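Local coordinates for protein phenolic acid decarboxylase (Sedimentibacter hydroxybenzoicus, PDB 7AE5) that catalyses the reversible decarboxylation of 4-hydroxybenzoate and 3,4-dihydroxybenzoate to phenol and catechol, as an oxygen-sensitive UbiD-family enzyme that uses prenylated FMN and manganese, at residues 195-201 and 264-270; 202-206 and 248-254; 245-249 and 295-299. All coordinates share one frame; numbering follows the deposited sequence.

Contact 1: residues 195-201 and 264-270; sequences EAENKPL and HIIPRVR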
loop_
_atom_site.group_PDB
_atom_site.type_symbol
_atom_site.label_atom_id
_atom_site.label_comp_id
_atom_site.label_asym_id
_atom_site.label_seq_id
_atom_site.Cartn_x
_atom_site.Cartn_y
_atom_site.Cartn_z
ATOM N N GLU C 195 -38.480 36.013 4.876
ATOM C CA GLU C 195 -38.235 36.186 6.302
ATOM C C GLU C 195 -37.544 37.504 6.628
ATOM O O GLU C 195 -37.609 37.952 7.778
ATOM C CB GLU C 195 -37.411 35.014 6.840
ATOM C CG GLU C 195 -38.133 33.678 6.757
ATOM C CD GLU C 195 -37.366 32.550 7.417
ATOM O OE1 GLU C 195 -36.258 32.222 6.941
ATOM O OE2 GLU C 195 -37.874 31.987 8.409
ATOM N N ALA C 196 -36.891 38.136 5.649
ATOM C CA ALA C 196 -36.285 39.440 5.900
ATOM C C ALA C 196 -37.347 40.523 6.030
ATOM O O ALA C 196 -37.223 41.424 6.868
ATOM C CB ALA C 196 -35.295 39.789 4.789
ATOM N N GLU C 197 -38.397 40.457 5.212
ATOM C CA GLU C 197 -39.504 41.399 5.289
ATOM C C GLU C 197 -40.731 40.807 5.974
ATOM O O GLU C 197 -41.808 41.408 5.918
ATOM C CB GLU C 197 -39.871 41.905 3.890
ATOM C CG GLU C 197 -40.090 40.812 2.865
ATOM C CD GLU C 197 -40.158 41.345 1.447
ATOM O OE1 GLU C 197 -40.433 40.549 0.523
ATOM O OE2 GLU C 197 -39.938 42.558 1.256
ATOM N N ASN C 198 -40.589 39.635 6.602
ATOM C CA ASN C 198 -41.613 39.065 7.483
ATOM C C ASN C 198 -42.885 38.700 6.711
ATOM O O ASN C 198 -43.996 39.061 7.101
ATOM C CB ASN C 198 -41.926 40.022 8.639
ATOM C CG ASN C 198 -42.431 39.306 9.874
ATOM O OD1 ASN C 198 -42.186 38.114 10.061
ATOM N ND2 ASN C 198 -43.136 40.034 10.731
ATOM N N LYS C 199 -42.714 37.964 5.613
ATOM C CA LYS C 199 -43.851 37.545 4.809
ATOM C C LYS C 199 -43.940 36.025 4.739
ATOM O O LYS C 199 -42.916 35.334 4.763
ATOM C CB LYS C 199 -43.772 38.102 3.382
ATOM C CG LYS C 199 -43.514 39.594 3.296
ATOM C CD LYS C 199 -43.445 40.049 1.847
ATOM C CE LYS C 199 -43.536 41.561 1.736
ATOM N NZ LYS C 199 -44.945 42.036 1.687
ATOM N N PRO C 200 -45.152 35.477 4.664
ATOM C CA PRO C 200 -45.299 34.034 4.448
ATOM C C PRO C 200 -44.760 33.618 3.088
ATOM O O PRO C 200 -44.576 34.435 2.184
ATOM C CB PRO C 200 -46.814 33.813 4.531
ATOM C CG PRO C 200 -47.321 34.949 5.364
ATOM C CD PRO C 200 -46.419 36.118 5.060
ATOM N N LEU C 201 -44.510 32.320 2.951
ATOM C CA LEU C 201 -44.085 31.725 1.683
ATOM C C LEU C 201 -45.009 30.556 1.377
ATOM O O LEU C 201 -44.942 29.522 2.075
ATOM C CB LEU C 201 -42.628 31.272 1.735
ATOM C CG LEU C 201 -41.828 31.375 0.431
ATOM C CD1 LEU C 201 -40.364 31.099 0.689
ATOM C CD2 LEU C 201 -42.355 30.425 -0.635
ATOM N N HIS C 264 -48.417 27.927 4.171
ATOM C CA HIS C 264 -47.280 28.814 3.990
ATOM C C HIS C 264 -46.247 28.569 5.077
ATOM O O HIS C 264 -46.585 28.231 6.214
ATOM C CB HIS C 264 -47.706 30.287 4.012
ATOM C CG HIS C 264 -48.278 30.732 5.323
ATOM N ND1 HIS C 264 -49.634 30.794 5.561
ATOM C CD2 HIS C 264 -47.677 31.138 6.468
ATOM C CE1 HIS C 264 -49.845 31.219 6.794
ATOM N NE2 HIS C 264 -48.673 31.435 7.365
ATOM N N ILE C 265 -44.978 28.755 4.713
ATOM C CA ILE C 265 -43.914 28.788 5.706
ATOM C C ILE C 265 -44.071 30.041 6.557
ATOM O O ILE C 265 -44.215 31.154 6.033
ATOM C CB ILE C 265 -42.537 28.745 5.029
ATOM C CG1 ILE C 265 -42.493 27.632 3.979
ATOM C CG2 ILE C 265 -41.443 28.561 6.071
ATOM C CD1 ILE C 265 -41.090 27.233 3.572
ATOM N N ILE C 266 -44.052 29.865 7.873
ATOM C CA ILE C 266 -44.204 30.982 8.801
ATOM C C ILE C 266 -42.852 31.671 8.947
ATOM O O ILE C 266 -41.881 31.039 9.388
ATOM C CB ILE C 266 -44.749 30.502 10.156
ATOM C CG1 ILE C 266 -45.830 29.441 9.937
ATOM C CG2 ILE C 266 -45.305 31.673 10.946
ATOM C CD1 ILE C 266 -46.338 28.803 11.214
ATOM N N PRO C 267 -42.740 32.951 8.589
ATOM C CA PRO C 267 -41.423 33.599 8.578
ATOM C C PRO C 267 -40.840 33.747 9.975
ATOM O O PRO C 267 -41.559 33.988 10.948
ATOM C CB PRO C 267 -41.706 34.969 7.946
ATOM C CG PRO C 267 -43.169 35.193 8.154
ATOM C CD PRO C 267 -43.801 33.837 8.082
ATOM N N ARG C 268 -39.515 33.595 10.057
ATOM C CA ARG C 268 -38.743 33.834 11.278
ATOM C C ARG C 268 -39.171 32.921 12.425
ATOM O O ARG C 268 -39.151 33.324 13.591
ATOM C CB ARG C 268 -38.826 35.302 11.712
ATOM C CG ARG C 268 -38.719 36.295 10.568
ATOM C CD ARG C 268 -38.627 37.720 11.081
ATOM N NE ARG C 268 -37.388 37.959 11.812
ATOM C CZ ARG C 268 -36.188 38.047 11.253
ATOM N NH1 ARG C 268 -36.023 37.920 9.946
ATOM N NH2 ARG C 268 -35.129 38.271 12.024
ATOM N N VAL C 269 -39.549 31.685 12.116
ATOM C CA VAL C 269 -39.953 30.710 13.121
ATOM C C VAL C 269 -39.083 29.471 12.968
ATOM O O VAL C 269 -38.983 28.908 11.872
ATOM C CB VAL C 269 -41.443 30.347 13.002
ATOM C CG1 VAL C 269 -41.777 29.167 13.906
ATOM C CG2 VAL C 269 -42.305 31.549 13.350
ATOM N N ARG C 270 -38.455 29.054 14.064
ATOM C CA ARG C 270 -37.622 27.859 14.092
ATOM C C ARG C 270 -37.987 27.051 15.326
ATOM O O ARG C 270 -37.915 27.562 16.449
ATOM C CB ARG C 270 -36.135 28.221 14.103
ATOM C CG ARG C 270 -35.701 29.057 12.911
ATOM C CD ARG C 270 -35.786 28.275 11.610
ATOM N NE ARG C 270 -35.116 28.980 10.525
ATOM C CZ ARG C 270 -35.703 29.874 9.741
ATOM N NH1 ARG C 270 -36.986 30.170 9.871
ATOM N NH2 ARG C 270 -34.986 30.483 8.801
HETATM O O HOH W 1 -42.860 36.194 11.841
#

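Contact 2: residues 202-206 and 248-254; sequences PIAIT and YDHLYVP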
loop_
_atom_site.group_PDB
_atom_site.type_symbol
_atom_site.label_atom_id
_atom_site.label_comp_id
_atom_site.label_asym_id
_atom_site.label_seq_id
_atom_site.Cartn_x
_atom_site.Cartn_y
_atom_site.Cartn_z
ATOM N N PRO C 202 -45.848 30.651 0.350
ATOM C CA PRO C 202 -46.880 29.630 0.143
ATOM C C PRO C 202 -46.318 28.350 -0.456
ATOM O O PRO C 202 -45.465 28.373 -1.347
ATOM C CB PRO C 202 -47.863 30.305 -0.825
ATOM C CG PRO C 202 -47.170 31.552 -1.337
ATOM C CD PRO C 202 -45.794 31.622 -0.753
ATOM N N ILE C 203 -46.804 27.219 0.063
ATOM C CA ILE C 203 -46.508 25.901 -0.485
ATOM C C ILE C 203 -47.791 25.084 -0.501
ATOM O O ILE C 203 -48.773 25.405 0.173
ATOM C CB ILE C 203 -45.413 25.138 0.305
ATOM C CG1 ILE C 203 -46.007 24.462 1.541
ATOM C CG2 ILE C 203 -44.258 26.054 0.690
ATOM C CD1 ILE C 203 -45.037 23.549 2.251
ATOM N N ALA C 204 -47.773 24.014 -1.291
ATOM C CA ALA C 204 -48.844 23.031 -1.327
ATOM C C ALA C 204 -48.261 21.652 -1.061
ATOM O O ALA C 204 -47.220 21.291 -1.618
ATOM C CB ALA C 204 -49.574 23.045 -2.672
ATOM N N ILE C 205 -48.929 20.890 -0.201
ATOM C CA ILE C 205 -48.472 19.567 0.212
ATOM C C ILE C 205 -49.522 18.562 -0.239
ATOM O O ILE C 205 -50.631 18.528 0.310
ATOM C CB ILE C 205 -48.243 19.487 1.728
ATOM C CG1 ILE C 205 -47.198 20.513 2.167
ATOM C CG2 ILE C 205 -47.811 18.092 2.133
ATOM C CD1 ILE C 205 -47.178 20.753 3.658
ATOM N N THR C 206 -49.182 17.749 -1.235
ATOM C CA THR C 206 -50.107 16.770 -1.789
ATOM C C THR C 206 -49.770 15.373 -1.285
ATOM O O THR C 206 -48.600 14.975 -1.253
ATOM C CB THR C 206 -50.082 16.792 -3.320
ATOM O OG1 THR C 206 -48.846 16.239 -3.790
ATOM C CG2 THR C 206 -50.228 18.219 -3.832
ATOM N N TYR C 248 -53.669 29.939 -3.875
ATOM C CA TYR C 248 -52.447 30.464 -4.471
ATOM C C TYR C 248 -52.476 30.225 -5.972
ATOM O O TYR C 248 -52.617 29.082 -6.421
ATOM C CB TYR C 248 -51.221 29.822 -3.820
ATOM C CG TYR C 248 -51.198 30.031 -2.320
ATOM C CD1 TYR C 248 -51.149 31.312 -1.782
ATOM C CD2 TYR C 248 -51.255 28.956 -1.443
ATOM C CE1 TYR C 248 -51.139 31.516 -0.414
ATOM C CE2 TYR C 248 -51.246 29.149 -0.072
ATOM C CZ TYR C 248 -51.189 30.432 0.437
ATOM O OH TYR C 248 -51.178 30.634 1.798
ATOM N N ASP C 249 -52.333 31.307 -6.743
ATOM C CA ASP C 249 -52.490 31.230 -8.192
ATOM C C ASP C 249 -51.301 30.539 -8.849
ATOM O O ASP C 249 -51.464 29.810 -9.835
ATOM C CB ASP C 249 -52.673 32.634 -8.767
ATOM C CG ASP C 249 -53.945 33.303 -8.282
ATOM O OD1 ASP C 249 -54.775 32.614 -7.653
ATOM O OD2 ASP C 249 -54.113 34.517 -8.527
ATOM N N HIS C 250 -50.097 30.761 -8.323
ATOM C CA HIS C 250 -48.872 30.247 -8.922
ATOM C C HIS C 250 -48.597 28.785 -8.588
ATOM O O HIS C 250 -47.637 28.221 -9.124
ATOM C CB HIS C 250 -47.669 31.088 -8.479
ATOM C CG HIS C 250 -47.491 31.166 -6.992
ATOM N ND1 HIS C 250 -48.545 31.107 -6.105
ATOM C CD2 HIS C 250 -46.372 31.264 -6.236
ATOM C CE1 HIS C 250 -48.086 31.189 -4.869
ATOM N NE2 HIS C 250 -46.770 31.284 -4.921
ATOM N N LEU C 251 -49.397 28.163 -7.728
ATOM C CA LEU C 251 -49.172 26.792 -7.290
ATOM C C LEU C 251 -50.214 25.870 -7.907
ATOM O O LEU C 251 -51.419 26.135 -7.816
ATOM C CB LEU C 251 -49.217 26.697 -5.763
ATOM C CG LEU C 251 -48.058 27.391 -5.044
ATOM C CD1 LEU C 251 -48.151 27.189 -3.542
ATOM C CD2 LEU C 251 -46.727 26.889 -5.582
ATOM N N TYR C 252 -49.741 24.788 -8.526
ATOM C CA TYR C 252 -50.590 23.816 -9.191
ATOM C C TYR C 252 -50.324 22.436 -8.602
ATOM O O TYR C 252 -49.173 22.041 -8.381
ATOM C CB TYR C 252 -50.366 23.810 -10.710
ATOM C CG TYR C 252 -51.052 24.965 -11.419
ATOM C CD1 TYR C 252 -50.620 26.275 -11.231
ATOM C CD2 TYR C 252 -52.130 24.750 -12.269
ATOM C CE1 TYR C 252 -51.240 27.334 -11.872
ATOM C CE2 TYR C 252 -52.757 25.804 -12.913
ATOM C CZ TYR C 252 -52.309 27.092 -12.710
ATOM O OH TYR C 252 -52.932 28.142 -13.350
ATOM N N VAL C 253 -51.411 21.735 -8.331
ATOM C CA VAL C 253 -51.383 20.433 -7.680
ATOM C C VAL C 253 -51.969 19.428 -8.660
ATOM O O VAL C 253 -52.715 19.805 -9.578
ATOM C CB VAL C 253 -52.132 20.464 -6.327
ATOM C CG1 VAL C 253 -51.623 21.621 -5.465
ATOM C CG2 VAL C 253 -53.624 20.575 -6.543
ATOM N N PRO C 254 -51.650 18.136 -8.505
ATOM C CA PRO C 254 -52.279 17.136 -9.365
ATOM C C PRO C 254 -53.758 16.936 -9.077
ATOM O O PRO C 254 -54.209 16.928 -7.928
ATOM C CB PRO C 254 -51.422 15.896 -9.108
ATOM C CG PRO C 254 -50.606 16.209 -7.804
ATOM C CD PRO C 254 -51.156 17.468 -7.279
#

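Contact 3: residues 245-249 and 295-299; sequences SDLYD and DRITH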
loop_
_atom_site.group_PDB
_atom_site.type_symbol
_atom_site.label_atom_id
_atom_site.label_comp_id
_atom_site.label_asym_id
_atom_site.label_seq_id
_atom_site.Cartn_x
_atom_site.Cartn_y
_atom_site.Cartn_z
ATOM N N SER C 245 -54.183 25.526 -7.280
ATOM C CA SER C 245 -54.495 25.511 -5.863
ATOM C C SER C 245 -55.574 26.546 -5.559
ATOM O O SER C 245 -55.780 27.506 -6.308
ATOM C CB SER C 245 -53.243 25.783 -5.028
ATOM O OG SER C 245 -53.047 27.173 -4.835
ATOM N N ASP C 246 -56.268 26.340 -4.442
ATOM C CA ASP C 246 -57.410 27.190 -4.119
ATOM C C ASP C 246 -56.966 28.595 -3.729
ATOM O O ASP C 246 -57.533 29.588 -4.199
ATOM C CB ASP C 246 -58.234 26.553 -3.000
ATOM C CG ASP C 246 -59.464 25.835 -3.519
ATOM O OD1 ASP C 246 -59.635 25.762 -4.754
ATOM O OD2 ASP C 246 -60.260 25.345 -2.692
ATOM N N LEU C 247 -55.947 28.700 -2.878
ATOM C CA LEU C 247 -55.561 29.988 -2.314
ATOM C C LEU C 247 -54.431 30.672 -3.067
ATOM O O LEU C 247 -54.253 31.885 -2.914
ATOM C CB LEU C 247 -55.143 29.817 -0.850
ATOM C CG LEU C 247 -56.112 29.060 0.055
ATOM C CD1 LEU C 247 -55.493 28.838 1.423
ATOM C CD2 LEU C 247 -57.421 29.819 0.173
ATOM N N TYR C 248 -53.669 29.939 -3.875
ATOM C CA TYR C 248 -52.447 30.464 -4.471
ATOM C C TYR C 248 -52.476 30.225 -5.972
ATOM O O TYR C 248 -52.617 29.082 -6.421
ATOM C CB TYR C 248 -51.221 29.822 -3.820
ATOM C CG TYR C 248 -51.198 30.031 -2.320
ATOM C CD1 TYR C 248 -51.149 31.312 -1.782
ATOM C CD2 TYR C 248 -51.255 28.956 -1.443
ATOM C CE1 TYR C 248 -51.139 31.516 -0.414
ATOM C CE2 TYR C 248 -51.246 29.149 -0.072
ATOM C CZ TYR C 248 -51.189 30.432 0.437
ATOM O OH TYR C 248 -51.178 30.634 1.798
ATOM N N ASP C 249 -52.333 31.307 -6.743
ATOM C CA ASP C 249 -52.490 31.230 -8.192
ATOM C C ASP C 249 -51.301 30.539 -8.849
ATOM O O ASP C 249 -51.464 29.810 -9.835
ATOM C CB ASP C 249 -52.673 32.634 -8.767
ATOM C CG ASP C 249 -53.945 33.303 -8.282
ATOM O OD1 ASP C 249 -54.775 32.614 -7.653
ATOM O OD2 ASP C 249 -54.113 34.517 -8.527
ATOM N N ASP C 295 -53.326 26.528 5.790
ATOM C CA ASP C 295 -54.429 27.472 5.663
ATOM C C ASP C 295 -55.694 26.845 5.091
ATOM O O ASP C 295 -56.796 27.325 5.382
ATOM C CB ASP C 295 -54.013 28.655 4.784
ATOM C CG ASP C 295 -52.814 29.402 5.336
ATOM O OD1 ASP C 295 -52.948 30.037 6.403
ATOM O OD2 ASP C 295 -51.739 29.355 4.702
ATOM N N ARG C 296 -55.568 25.789 4.291
ATOM C CA ARG C 296 -56.739 25.129 3.730
ATOM C C ARG C 296 -56.384 23.695 3.365
ATOM O O ARG C 296 -55.260 23.406 2.948
ATOM C CB ARG C 296 -57.274 25.873 2.500
ATOM C CG ARG C 296 -58.550 25.275 1.926
ATOM C CD ARG C 296 -58.842 25.806 0.535
ATOM N NE ARG C 296 -59.393 27.155 0.571
ATOM C CZ ARG C 296 -60.534 27.514 -0.004
ATOM N NH1 ARG C 296 -61.272 26.645 -0.676
ATOM N NH2 ARG C 296 -60.941 28.775 0.093
ATOM N N ILE C 297 -57.361 22.805 3.530
ATOM C CA ILE C 297 -57.244 21.406 3.139
ATOM C C ILE C 297 -58.313 21.114 2.096
ATOM O O ILE C 297 -59.491 21.421 2.306
ATOM C CB ILE C 297 -57.396 20.458 4.343
ATOM C CG1 ILE C 297 -56.174 20.548 5.255
ATOM C CG2 ILE C 297 -57.603 19.022 3.872
ATOM C CD1 ILE C 297 -56.334 19.795 6.557
ATOM N N THR C 298 -57.900 20.536 0.970
ATOM C CA THR C 298 -58.814 20.034 -0.048
ATOM C C THR C 298 -58.521 18.556 -0.266
ATOM O O THR C 298 -57.361 18.176 -0.455
ATOM C CB THR C 298 -58.672 20.804 -1.366
ATOM O OG1 THR C 298 -57.596 20.251 -2.133
ATOM C CG2 THR C 298 -58.396 22.278 -1.102
ATOM N N HIS C 299 -59.562 17.728 -0.235
ATOM C CA HIS C 299 -59.352 16.288 -0.280
ATOM C C HIS C 299 -60.520 15.598 -0.970
ATOM O O HIS C 299 -61.644 16.109 -0.992
ATOM C CB HIS C 299 -59.155 15.713 1.128
ATOM C CG HIS C 299 -60.390 15.743 1.975
ATOM N ND1 HIS C 299 -61.357 14.763 1.917
ATOM C CD2 HIS C 299 -60.814 16.636 2.901
ATOM C CE1 HIS C 299 -62.322 15.048 2.774
ATOM N NE2 HIS C 299 -62.018 16.180 3.382
#

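Contact 1: residues 195-201 and 264-270
The side chain of E195 lies over P267 and R268, its CG 3.8 Å from P267 CA, where the end of helix 188-196 meets the type II beta turn I266-V269. This turn lies near the end of strand 259-265 in the FMN-binding, Rift-related domain of the UbiD fold. Extended beyond CG (chi2 -174°), the E195 chain carries its carboxylate past the turn to R270, which comes from the opposite direction. The two flat groups are nearly coplanar, 13° apart, and form a bidentate salt bridge: R270 NH2 donates to the syn lone pair of E195 OE1 at 2.8 Å, while R270 NH1 makes a very short bond to OE2. That second oxygen also receives the backbone N of R268 at 2.8 Å, on its anti side and tilted out of the carboxylate plane, so the carboxylate holds both the turn and the arginine beyond it. A second grip comes from R268, whose chain bends at chi3 (66°) to bring NH1 within 2.7 Å of E195 O, above the carbonyl plane. R268 NH1 and R270 NE also bond to backbone oxygens of P64 and P61 of the chain of Protein ShdD, placing this corner at the subunit interface. Farther along, L201 pairs with I265 as an antiparallel hydrogen-bonded pair, strong from I265 N and weak from L201 N. Beside this pair P200 CG sits over one face of the H264 imidazole, a CH-pi contact offset toward the ring's rim, and H264 ND1 bonds to D295. One water bridges the segments, donating to both N198 OD1 and P267 O at 2.7 Å.

Contact 2: residues 202-206 and 248-254
With CG beside its backbone N and anti to the carbonyl carbon (chi1 -57°), Y248 presents a face of its ring to P202, while H250, its CG set between the backbone N and the carbonyl carbon, turns the edge of its imidazole to the same proline. P202 CB stands over the centre of the phenol ring, 3.3 Å from the centroid and 4° off the normal, an almost axial CH-pi contact. P202 CG lies in the imidazole plane, 3.6 Å from H250 NE2. Thus one pyrrolidine fits against two rings, a face and an edge, and the contact buries H250 NE2 with no polar partner in the model. L251, just before strand 252-254, reaches with CD1 to the backbone of I203, 3.7 Å from its CA, and approaches P202 CB. A204 CB then packs on V253 CG1 at 3.7 Å. At the far end T206 CG2 meets P254 CD at 3.6 Å, whereas T206 OG1 is engaged by S147 O and N209. Strands 202-206 and 252-254 run almost parallel, 3° apart, but their axes stay 8.2 Å from each other, too far for backbone pairing. I203 and I205 turn away, onto V148. The arrangement is that of two sheets packed through their side chains: the small mixed sheet holding 252-254 lies against the large antiparallel sheet of the FMN-binding, Rift-related domain in this UbiD-family enzyme.

Contact 3: residues 245-249 and 295-299
This is a mixed polar and apolar surface contact, in which the loop joining strands 241-244 and 252-254 rests against the final residues of the long strand 287-299. D246 and R296 supply its salt bridge, D246 OD2 lying 2.6 Å from R296 NH1. Carboxylate and guanidinium planes stand 86° apart, so the pairing rests on one oxygen and one nitrogen; D246 CB lies over a face of the guanidinium. The other carboxylate oxygen, D246 OD1, pairs with K115 and R109. R296 gets there with CG anti to the backbone N (chi1 -176°) and a bend at chi3. L247 fills the inner angle of this bent chain, CD1 3.6 Å from R296 CB and CD2 3.3 Å from R296 NE, which is buried with no polar partner in the model. Replacing R296 by an alanine would probably leave D246 OD2 without its charged mate here and L247 CD2 without the chain beyond CB that it packs on. L247 CD1 also touches D295 CB at 3.7 Å. Beyond it, Y248 OH makes a weak hydrogen bond of 3.2 Å to D295 OD2, an oxygen whose stronger partner is H264. Within the loop S245 OG donates to Y248 O, in the carbonyl plane. The E262 carboxylate takes the backbone N of D246 and L247, and opposite E262 the strand residues D295 and R296 form a classic beta bulge.

In the fold
All three contacts lie in the FMN-binding, Rift-related domain, on the same side of the chain's centre. Contacts 2 and 3 have centres about 7 Å apart and share Y248 and D249; contact 1 lies about 17 Å from contact 2 and 19 Å from contact 3. Strands 201-207, 259-265 and 287-299 are successive neighbours in the large antiparallel sheet, and each contact reaches it. Along the chain, contact 2 is nested within the loop closed by contact 1, whereas contacts 1 and 3 cross. H264 of contact 1 hydrogen-bonds to D295 of contact 3. The group thus runs from the ShdD interface to the small mixed sheet, with I203 and I265 near M184, a predicted prenylated-FMN-binding residue.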